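Local coordinates for protein ICChI, a glycosylated chitinase (Ipomoea carnea, PDB 6IDN) that probably hydrolyses the beta-1,4 linkages of chitin as a glycosylated family 18 plant chitinase with a TIM-barrel fold, and also shows lysozyme activity, at residues I64-C67 with K68-G71; Y86-S89 with R90-A94; V96-Y99 with L100-F104. All coordinates share one frame; numbering follows the deposited sequence. Where two conformers were deposited one is given.

Contact 1 of 3, residues I64-C67 with K68-G71; sequences ISYC and KSKG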
ATOM      1  N   ILE A  64      -6.797 -11.220 -10.526  1.00 28.90           N
ATOM      2  CA  ILE A  64      -7.064 -10.945  -9.114  1.00 31.75           C
ATOM      3  C   ILE A  64      -7.641 -12.188  -8.450  1.00 35.18           C
ATOM      4  O   ILE A  64      -7.194 -12.613  -7.378  1.00 28.04           O
ATOM      5  CB  ILE A  64      -8.010  -9.736  -8.975  1.00 27.06           C
ATOM      6  CG1 ILE A  64      -7.351  -8.457  -9.512  1.00 25.57           C
ATOM      7  CG2 ILE A  64      -8.439  -9.530  -7.515  1.00 31.36           C
ATOM      8  CD1 ILE A  64      -8.348  -7.330  -9.797  1.00 25.12           C
ATOM      9  N   SER A  65      -8.643 -12.800  -9.085  1.00 29.42           N
ATOM     10  CA  SER A  65      -9.222 -14.013  -8.523  1.00 31.01           C
ATOM     11  C   SER A  65      -8.163 -15.093  -8.345  1.00 32.01           C
ATOM     12  O   SER A  65      -8.156 -15.809  -7.336  1.00 33.45           O
ATOM     13  CB  SER A  65     -10.351 -14.515  -9.421  1.00 33.25           C
ATOM     14  OG  SER A  65     -11.099 -15.518  -8.762  1.00 51.55           O
ATOM     15  N   TYR A  66      -7.268 -15.228  -9.319  1.00 32.71           N
ATOM     16  CA  TYR A  66      -6.221 -16.240  -9.227  1.00 33.80           C
ATOM     17  C   TYR A  66      -5.265 -15.929  -8.079  1.00 31.94           C
ATOM     18  O   TYR A  66      -4.913 -16.818  -7.296  1.00 32.64           O
ATOM     19  CB  TYR A  66      -5.470 -16.333 -10.551  1.00 34.98           C
ATOM     20  CG  TYR A  66      -4.238 -17.200 -10.479  1.00 35.89           C
ATOM     21  CD1 TYR A  66      -4.336 -18.589 -10.530  1.00 38.24           C
ATOM     22  CD2 TYR A  66      -2.976 -16.633 -10.352  1.00 34.54           C
ATOM     23  CE1 TYR A  66      -3.200 -19.385 -10.459  1.00 39.18           C
ATOM     24  CE2 TYR A  66      -1.837 -17.420 -10.286  1.00 36.36           C
ATOM     25  CZ  TYR A  66      -1.958 -18.795 -10.340  1.00 37.78           C
ATOM     26  OH  TYR A  66      -0.825 -19.581 -10.262  1.00 38.81           O
ATOM     27  N   CYS A  67      -4.844 -14.668  -7.959  1.00 29.74           N
ATOM     28  CA  CYS A  67      -4.001 -14.275  -6.831  1.00 28.01           C
ATOM     29  C   CYS A  67      -4.676 -14.605  -5.509  1.00 31.08           C
ATOM     30  O   CYS A  67      -4.053 -15.164  -4.603  1.00 28.76           O
ATOM     31  CB  CYS A  67      -3.690 -12.782  -6.901  1.00 28.67           C
ATOM     32  SG  CYS A  67      -2.622 -12.302  -8.237  1.00 29.36           S
ATOM     33  N   LYS A  68      -5.959 -14.264  -5.384  1.00 27.61           N
ATOM     34  CA  LYS A  68      -6.662 -14.532  -4.134  1.00 27.61           C
ATOM     35  C   LYS A  68      -6.791 -16.028  -3.867  1.00 29.97           C
ATOM     36  O   LYS A  68      -6.735 -16.454  -2.706  1.00 30.19           O
ATOM     37  CB  LYS A  68      -8.029 -13.841  -4.153  1.00 27.12           C
ATOM     38  CG  LYS A  68      -7.921 -12.310  -4.184  1.00 27.48           C
ATOM     39  CD  LYS A  68      -9.247 -11.657  -4.548  1.00 31.24           C
ATOM     40  CE  LYS A  68     -10.333 -12.023  -3.539  1.00 33.89           C
ATOM     41  NZ  LYS A  68     -11.628 -11.359  -3.860  1.00 29.65           N
ATOM     42  N   SER A  69      -6.933 -16.843  -4.918  1.00 31.93           N
ATOM     43  CA  SER A  69      -6.996 -18.289  -4.731  1.00 34.37           C
ATOM     44  C   SER A  69      -5.719 -18.838  -4.110  1.00 37.41           C
ATOM     45  O   SER A  69      -5.749 -19.915  -3.508  1.00 36.22           O
ATOM     46  CB  SER A  69      -7.278 -18.990  -6.063  1.00 37.87           C
ATOM     47  OG  SER A  69      -6.094 -19.169  -6.823  1.00 36.77           O
ATOM     48  N   LYS A  70      -4.606 -18.115  -4.211  1.00 33.26           N
ATOM     49  CA  LYS A  70      -3.359 -18.530  -3.586  1.00 32.94           C
ATOM     50  C   LYS A  70      -3.173 -17.943  -2.192  1.00 31.36           C
ATOM     51  O   LYS A  70      -2.078 -18.054  -1.629  1.00 35.34           O
ATOM     52  CB  LYS A  70      -2.172 -18.148  -4.474  1.00 32.39           C
ATOM     53  CG  LYS A  70      -2.219 -18.798  -5.847  1.00 34.27           C
ATOM     54  CD  LYS A  70      -1.320 -18.081  -6.844  1.00 34.59           C
ATOM     55  CE  LYS A  70       0.158 -18.199  -6.491  1.00 34.58           C
ATOM     56  NZ  LYS A  70       0.632 -19.606  -6.359  1.00 37.50           N
ATOM     57  N   GLY A  71      -4.207 -17.324  -1.627  1.00 33.13           N
ATOM     58  CA  GLY A  71      -4.105 -16.694  -0.328  1.00 31.36           C
ATOM     59  C   GLY A  71      -3.465 -15.328  -0.327  1.00 32.36           C
ATOM     60  O   GLY A  71      -3.116 -14.828   0.746  1.00 28.94           O
TER
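The phenol ring of Tyr66 is the flat group here, and Lys70 crosses it obliquely from the next turn of chain: Lys70 CD lies 3.5 Å from Tyr66 CE2 and almost as near to CZ. Ser69 OG lies on the same side of the ring plane, displaced toward Tyr66 CD1 (4.1 Å) and likewise oblique. Arg17 makes a cation-pi contact with the same ring, whose hydroxyl bonds to Asp21. The Lys70 chain is bent at both of its outer torsions, which brings CD against the CE2-CZ side of the ring while NZ turns to a salt bridge with Asp23.

Tyr66 O receives Ser69 OG at 2.7 Å, a side-chain hydrogen bond added to the backbone bonds of the last turn; Lys70 N reaches the same oxygen only weakly, its better acceptor being Cys67 O at 3.0 Å. Further back, Lys68 N meets Ile64 O at 2.9 Å in a nearly straight bond (166°). Beside that bond the Ile64 and Lys68 side chains run the same way, with CG2 of the isoleucine 3.7 Å from CD of the lysine. Lys68 NZ forms a salt bridge with Glu117 and a hydrogen bond to the carbonyl oxygen of Ser118. Cys67 is tied by a disulfide to Cys20, fastening this turn to helix 16-21.

Gly71, with its positive phi of 80°, bonds through N to Lys68 O, while Ile72 N returns to Cys67 O: the Schellman motif that ends helix 60-69, with Gly71 as the C-prime residue, just before barrel strand 73-80.

Contact 2 of 3, residues Y86-S89 with R90-A94; sequences YLSS and RDDAA
Ser89 and Ala93 open the first turn of helix 90-103: the chain arrives extended at Ser89, becomes helical from Arg90, and closes the turn with Ala93 N bonded to Ser89 O at 3.0 Å. The Ser89 side chain does the capping. Its OG sits between its own backbone N and carbonyl carbon (chi1 71°), the rotation that swings the hydroxyl toward the amides of the first turn to accept from Asp92 N at 2.9 Å, with an N-H...O angle of 155°. That supplies an acceptor to an amide at the start of the helix, where no preceding turn can offer a carbonyl.

The Asp92 side chain also turns back toward the incoming chain, but to the residue before the N-cap, so the capping box is not completed. With CG anti to the backbone N, its carboxylate reaches Ser88, and OD2 accepts from Ser88 N at 3.0 Å. The donor comes to the anti side of OD2, 25° out of the carboxylate plane. The same oxygen also takes His38 N, so two backbone amides from separate loops converge on it, and it lies 3.3 Å from Leu87 CA. Replacing Asp92 with an alanine would probably leave the amides of Ser88 and His38 without their shared acceptor and let the chain before the cap shift.

On the apolar flank, Leu87 CD1 approaches Ala93 CB at a loose 4.4 Å, and both side chains also touch helix 134-148, through Tyr134 and Thr136 respectively. Tyr86, stacked on the His38 ring, continues the link to that loop. The whole is a serine N-cap, with the N3 aspartate accepting from the amide just before the cap residue, starting a helix on the outside of the TIM barrel.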
ATOM      1  N   TYR A  86      -7.517  14.854  -3.250  1.00 20.57           N
ATOM      2  CA  TYR A  86      -7.735  15.409  -1.920  1.00 20.67           C
ATOM      3  C   TYR A  86      -9.228  15.363  -1.634  1.00 22.68           C
ATOM      4  O   TYR A  86     -10.055  15.311  -2.553  1.00 20.80           O
ATOM      5  CB  TYR A  86      -7.220  16.844  -1.782  1.00 21.56           C
ATOM      6  CG  TYR A  86      -7.834  17.840  -2.738  1.00 29.40           C
ATOM      7  CD1 TYR A  86      -8.982  18.530  -2.395  1.00 28.27           C
ATOM      8  CD2 TYR A  86      -7.263  18.097  -3.980  1.00 28.01           C
ATOM      9  CE1 TYR A  86      -9.560  19.450  -3.261  1.00 30.04           C
ATOM     10  CE2 TYR A  86      -7.828  19.022  -4.848  1.00 32.32           C
ATOM     11  CZ  TYR A  86      -8.981  19.685  -4.489  1.00 30.75           C
ATOM     12  OH  TYR A  86      -9.540  20.610  -5.353  1.00 37.10           O
ATOM     13  N   LEU A  87      -9.566  15.374  -0.351  1.00 19.15           N
ATOM     14  CA  LEU A  87     -10.948  15.303   0.098  1.00 17.05           C
ATOM     15  C   LEU A  87     -11.368  16.671   0.607  1.00 18.99           C
ATOM     16  O   LEU A  87     -10.597  17.347   1.289  1.00 22.52           O
ATOM     17  CB  LEU A  87     -11.090  14.270   1.206  1.00 18.70           C
ATOM     18  CG  LEU A  87     -10.571  12.887   0.818  1.00 18.88           C
ATOM     19  CD1 LEU A  87     -10.435  12.031   2.061  1.00 19.86           C
ATOM     20  CD2 LEU A  87     -11.496  12.218  -0.204  1.00 17.07           C
ATOM     21  N   SER A  88     -12.600  17.068   0.295  1.00 19.91           N
ATOM     22  CA  SER A  88     -13.017  18.429   0.596  1.00 21.21           C
ATOM     23  C   SER A  88     -13.899  18.561   1.838  1.00 21.37           C
ATOM     24  O   SER A  88     -14.089  19.692   2.313  1.00 25.50           O
ATOM     25  CB  SER A  88     -13.738  19.037  -0.619  1.00 25.96           C
ATOM     26  OG  SER A  88     -14.820  18.223  -1.030  1.00 28.96           O
ATOM     27  N   SER A  89     -14.410  17.457   2.390  1.00 22.70           N
ATOM     28  CA  SER A  89     -15.374  17.516   3.489  1.00 26.17           C
ATOM     29  C   SER A  89     -15.611  16.111   4.019  1.00 20.32           C
ATOM     30  O   SER A  89     -15.205  15.122   3.403  1.00 19.84           O
ATOM     31  CB  SER A  89     -16.701  18.114   3.039  1.00 23.11           C
ATOM     32  OG  SER A  89     -17.375  17.208   2.192  1.00 22.13           O
ATOM     33  N   ARG A  90     -16.312  16.024   5.154  1.00 19.41           N
ATOM     34  CA  ARG A  90     -16.703  14.705   5.661  1.00 19.00           C
ATOM     35  C   ARG A  90     -17.620  13.996   4.673  1.00 19.23           C
ATOM     36  O   ARG A  90     -17.501  12.780   4.462  1.00 19.60           O
ATOM     37  CB  ARG A  90     -17.418  14.824   7.017  1.00 22.27           C
ATOM     38  CG  ARG A  90     -16.605  15.318   8.207  1.00 25.36           C
ATOM     39  CD  ARG A  90     -17.441  15.254   9.500  1.00 24.50           C
ATOM     40  NE  ARG A  90     -17.834  13.875   9.752  1.00 28.20           N
ATOM     41  CZ  ARG A  90     -17.144  13.013  10.492  1.00 26.26           C
ATOM     42  NH1 ARG A  90     -16.028  13.393  11.109  1.00 24.56           N
ATOM     43  NH2 ARG A  90     -17.574  11.760  10.607  1.00 22.08           N
ATOM     44  N   ASP A  91     -18.557  14.733   4.072  0.55 22.43           N
ATOM     45  CA  ASP A  91     -19.461  14.127   3.100  0.55 21.67           C
ATOM     46  C   ASP A  91     -18.708  13.664   1.859  0.55 19.01           C
ATOM     47  O   ASP A  91     -19.063  12.644   1.256  0.55 20.86           O
ATOM     48  CB  ASP A  91     -20.564  15.118   2.719  0.55 25.29           C
ATOM     49  CG  ASP A  91     -21.594  15.303   3.826  0.55 31.54           C
ATOM     50  OD1 ASP A  91     -21.589  14.515   4.799  0.55 28.21           O
ATOM     51  OD2 ASP A  91     -22.405  16.243   3.719  0.55 36.26           O
ATOM     52  N   ASP A  92     -17.671  14.404   1.459  1.00 21.45           N
ATOM     53  CA  ASP A  92     -16.857  13.987   0.321  1.00 18.35           C
ATOM     54  C   ASP A  92     -16.137  12.694   0.640  1.00 19.68           C
ATOM     55  O   ASP A  92     -16.032  11.797  -0.210  1.00 19.47           O
ATOM     56  CB  ASP A  92     -15.844  15.080  -0.028  1.00 17.85           C
ATOM     57  CG  ASP A  92     -15.118  14.815  -1.349  1.00 21.72           C
ATOM     58  OD1 ASP A  92     -15.780  14.406  -2.334  1.00 23.47           O
ATOM     59  OD2 ASP A  92     -13.885  15.014  -1.393  1.00 21.38           O
ATOM     60  N   ALA A  93     -15.646  12.576   1.871  1.00 19.91           N
ATOM     61  CA  ALA A  93     -15.004  11.340   2.289  1.00 18.75           C
ATOM     62  C   ALA A  93     -15.980  10.175   2.218  1.00 18.32           C
ATOM     63  O   ALA A  93     -15.613   9.082   1.769  1.00 18.73           O
ATOM     64  CB  ALA A  93     -14.431  11.501   3.699  1.00 18.20           C
ATOM     65  N   ALA A  94     -17.236  10.385   2.640  1.00 18.69           N
ATOM     66  CA  ALA A  94     -18.200   9.285   2.564  1.00 19.15           C
ATOM     67  C   ALA A  94     -18.508   8.925   1.114  1.00 18.07           C
ATOM     68  O   ALA A  94     -18.680   7.742   0.787  1.00 18.86           O
ATOM     69  CB  ALA A  94     -19.489   9.625   3.328  1.00 16.09           C
TER

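Contact 3 of 3, residues V96-Y99 with L100-F104; sequences VAQY and LWNNF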
ATOM      1  N   VAL A  96     -16.485   9.161  -1.506  1.00 17.52           N
ATOM      2  CA  VAL A  96     -15.358   8.422  -2.072  1.00 14.04           C
ATOM      3  C   VAL A  96     -15.332   6.996  -1.531  1.00 13.74           C
ATOM      4  O   VAL A  96     -15.010   6.048  -2.260  1.00 16.62           O
ATOM      5  CB  VAL A  96     -14.047   9.178  -1.779  1.00 16.29           C
ATOM      6  CG1 VAL A  96     -12.834   8.350  -2.158  1.00 24.00           C
ATOM      7  CG2 VAL A  96     -14.036  10.488  -2.546  1.00 17.82           C
ATOM      8  N   ALA A  97     -15.655   6.820  -0.248  1.00 14.25           N
ATOM      9  CA  ALA A  97     -15.706   5.469   0.303  1.00 14.40           C
ATOM     10  C   ALA A  97     -16.722   4.632  -0.447  1.00 16.06           C
ATOM     11  O   ALA A  97     -16.471   3.467  -0.783  1.00 17.00           O
ATOM     12  CB  ALA A  97     -16.072   5.516   1.793  1.00 17.27           C
ATOM     13  N   GLN A  98     -17.885   5.216  -0.727  1.00 15.56           N
ATOM     14  CA  GLN A  98     -18.923   4.482  -1.452  1.00 15.59           C
ATOM     15  C   GLN A  98     -18.452   4.141  -2.854  1.00 18.29           C
ATOM     16  O   GLN A  98     -18.678   3.030  -3.342  1.00 17.47           O
ATOM     17  CB  GLN A  98     -20.196   5.323  -1.494  1.00 20.16           C
ATOM     18  CG  GLN A  98     -21.385   4.559  -1.948  1.00 36.84           C
ATOM     19  CD  GLN A  98     -21.820   3.550  -0.923  1.00 40.96           C
ATOM     20  OE1 GLN A  98     -22.193   3.897   0.197  1.00 42.25           O
ATOM     21  NE2 GLN A  98     -21.732   2.275  -1.285  1.00 44.45           N
ATOM     22  N   TYR A  99     -17.796   5.097  -3.526  1.00 17.13           N
ATOM     23  CA  TYR A  99     -17.242   4.836  -4.842  1.00 17.58           C
ATOM     24  C   TYR A  99     -16.282   3.663  -4.798  1.00 16.16           C
ATOM     25  O   TYR A  99     -16.312   2.792  -5.672  1.00 19.64           O
ATOM     26  CB  TYR A  99     -16.512   6.085  -5.388  1.00 19.37           C
ATOM     27  CG  TYR A  99     -15.544   5.749  -6.521  1.00 21.60           C
ATOM     28  CD1 TYR A  99     -15.981   5.665  -7.833  1.00 24.63           C
ATOM     29  CD2 TYR A  99     -14.197   5.497  -6.268  1.00 19.14           C
ATOM     30  CE1 TYR A  99     -15.106   5.339  -8.864  1.00 19.99           C
ATOM     31  CE2 TYR A  99     -13.318   5.163  -7.292  1.00 19.52           C
ATOM     32  CZ  TYR A  99     -13.784   5.090  -8.589  1.00 23.08           C
ATOM     33  OH  TYR A  99     -12.910   4.769  -9.616  1.00 26.37           O
ATOM     34  N   LEU A 100     -15.389   3.650  -3.802  1.00 15.01           N
ATOM     35  CA  LEU A 100     -14.414   2.571  -3.713  1.00 14.32           C
ATOM     36  C   LEU A 100     -15.110   1.243  -3.465  1.00 17.56           C
ATOM     37  O   LEU A 100     -14.761   0.224  -4.076  1.00 17.31           O
ATOM     38  CB  LEU A 100     -13.400   2.865  -2.607  1.00 14.23           C
ATOM     39  CG  LEU A 100     -12.543   4.093  -2.882  1.00 14.47           C
ATOM     40  CD1 LEU A 100     -11.770   4.446  -1.630  1.00 16.95           C
ATOM     41  CD2 LEU A 100     -11.579   3.826  -4.014  1.00 15.87           C
ATOM     42  N   TRP A 101     -16.095   1.230  -2.566  1.00 15.81           N
ATOM     43  CA  TRP A 101     -16.826  -0.004  -2.298  1.00 14.17           C
ATOM     44  C   TRP A 101     -17.524  -0.493  -3.562  1.00 15.95           C
ATOM     45  O   TRP A 101     -17.449  -1.680  -3.917  1.00 16.48           O
ATOM     46  CB  TRP A 101     -17.841   0.212  -1.160  1.00 16.70           C
ATOM     47  CG  TRP A 101     -18.753  -0.963  -1.001  1.00 15.82           C
ATOM     48  CD1 TRP A 101     -20.036  -1.062  -1.447  1.00 15.54           C
ATOM     49  CD2 TRP A 101     -18.442  -2.214  -0.384  1.00 20.50           C
ATOM     50  NE1 TRP A 101     -20.545  -2.307  -1.147  1.00 17.48           N
ATOM     51  CE2 TRP A 101     -19.583  -3.029  -0.492  1.00 17.98           C
ATOM     52  CE3 TRP A 101     -17.310  -2.722   0.263  1.00 20.80           C
ATOM     53  CZ2 TRP A 101     -19.624  -4.325   0.010  1.00 17.64           C
ATOM     54  CZ3 TRP A 101     -17.350  -4.019   0.750  1.00 19.22           C
ATOM     55  CH2 TRP A 101     -18.500  -4.799   0.630  1.00 19.60           C
ATOM     56  N   ASN A 102     -18.200   0.416  -4.264  1.00 16.70           N
ATOM     57  CA  ASN A 102     -19.012   0.021  -5.411  1.00 15.96           C
ATOM     58  C   ASN A 102     -18.159  -0.402  -6.594  1.00 17.58           C
ATOM     59  O   ASN A 102     -18.589  -1.244  -7.395  1.00 18.53           O
ATOM     60  CB  ASN A 102     -19.918   1.180  -5.826  1.00 16.86           C
ATOM     61  CG  ASN A 102     -21.051   1.416  -4.857  1.00 23.56           C
ATOM     62  OD1 ASN A 102     -21.376   0.562  -4.034  1.00 23.02           O
ATOM     63  ND2 ASN A 102     -21.677   2.577  -4.965  1.00 19.50           N
ATOM     64  N   ASN A 103     -16.976   0.193  -6.750  1.00 17.00           N
ATOM     65  CA  ASN A 103     -16.218  -0.003  -7.978  1.00 18.97           C
ATOM     66  C   ASN A 103     -15.063  -0.981  -7.831  1.00 20.96           C
ATOM     67  O   ASN A 103     -14.676  -1.612  -8.828  1.00 20.61           O
ATOM     68  CB  ASN A 103     -15.705   1.343  -8.496  1.00 19.44           C
ATOM     69  CG  ASN A 103     -16.791   2.136  -9.193  1.00 20.35           C
ATOM     70  OD1 ASN A 103     -17.041   1.938 -10.382  1.00 22.49           O
ATOM     71  ND2 ASN A 103     -17.465   3.018  -8.452  1.00 18.48           N
ATOM     72  N   PHE A 104     -14.532  -1.152  -6.620  1.00 20.58           N
ATOM     73  CA  PHE A 104     -13.353  -1.985  -6.402  1.00 18.71           C
ATOM     74  C   PHE A 104     -13.568  -3.069  -5.349  1.00 16.85           C
ATOM     75  O   PHE A 104     -12.912  -4.114  -5.413  1.00 18.68           O
ATOM     76  CB  PHE A 104     -12.154  -1.100  -6.014  1.00 18.26           C
ATOM     77  CG  PHE A 104     -11.676  -0.216  -7.130  1.00 18.61           C
ATOM     78  CD1 PHE A 104     -10.833  -0.715  -8.113  1.00 19.16           C
ATOM     79  CD2 PHE A 104     -12.080   1.104  -7.215  1.00 19.31           C
ATOM     80  CE1 PHE A 104     -10.399   0.089  -9.156  1.00 19.77           C
ATOM     81  CE2 PHE A 104     -11.656   1.914  -8.262  1.00 21.95           C
ATOM     82  CZ  PHE A 104     -10.811   1.403  -9.233  1.00 20.53           C
TER
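Tyr99 projects its ring as the main bump of this last stretch of helix, and Leu100, Asn103 and Phe104 shape the hollow that receives it. Asn103 CB stands 4.0 Å above one ring face, offset toward the rim, and the amide crosses the phenol with its plane turned 31° from the ring, bringing ND2 to 3.1 Å from Tyr99 CD1. Leu100 CD2 packs against Tyr99 CD2 at 3.8 Å. Phe104 closes the far end: Tyr99 OH lies near the plane of the phenylalanine ring, at its edge, 3.4 Å from Phe104 CE2, while the two rings are oblique, their planes 69° apart.

The amide of Asn103 is steadied because Tyr99 O accepts twice from that residue, from its backbone N and from ND2 at 3.0 Å; this oxygen lies only 2° out of the side-chain amide plane. Asn103 OD1 is engaged by Ser109. A lighter bridge spans the other flank, where Gln98 bends at chi2 so that NE2 curls back to Asn102 OD1 at 3.3 Å, coming from above the carbonyl plane rather than along a lone pair. On the inner side, Val96 CG1 and Leu100 CD1 lie alongside each other at 4.1 Å and form one apolar ridge.

Leu100 carries that ridge onto Leu76 and Leu78 of strand 73-80 and onto Leu33 of strand 27-36, where Tyr99 also packs; Phe104 adds to it at Leu76. Ala97, Gln98 and Trp101 rest instead against helix 134-148, so helix 90-103 is wedged between the barrel wall and its neighbouring outer helix.

In the fold
Contacts 2 and 3 belong to the same element, the start and the end of helix 90-103, and meet directly where Leu87 CD2 lies 3.9 Å from Val96 CG2; their centres are about 13 Å apart. Contact 1 ends the preceding barrel helix, 60-69, its centre about 21 Å from that of contact 3 and 32 Å from that of contact 2. None is wholly core. Contact 3 has the most buried residues and is mainly aromatic and aliphatic against the strands; contact 2, at the periphery, relies on polar capping; contact 1 mixes a disulfide from the buried Cys67 with lysines whose charged ends find their acidic partners outside its own two segments.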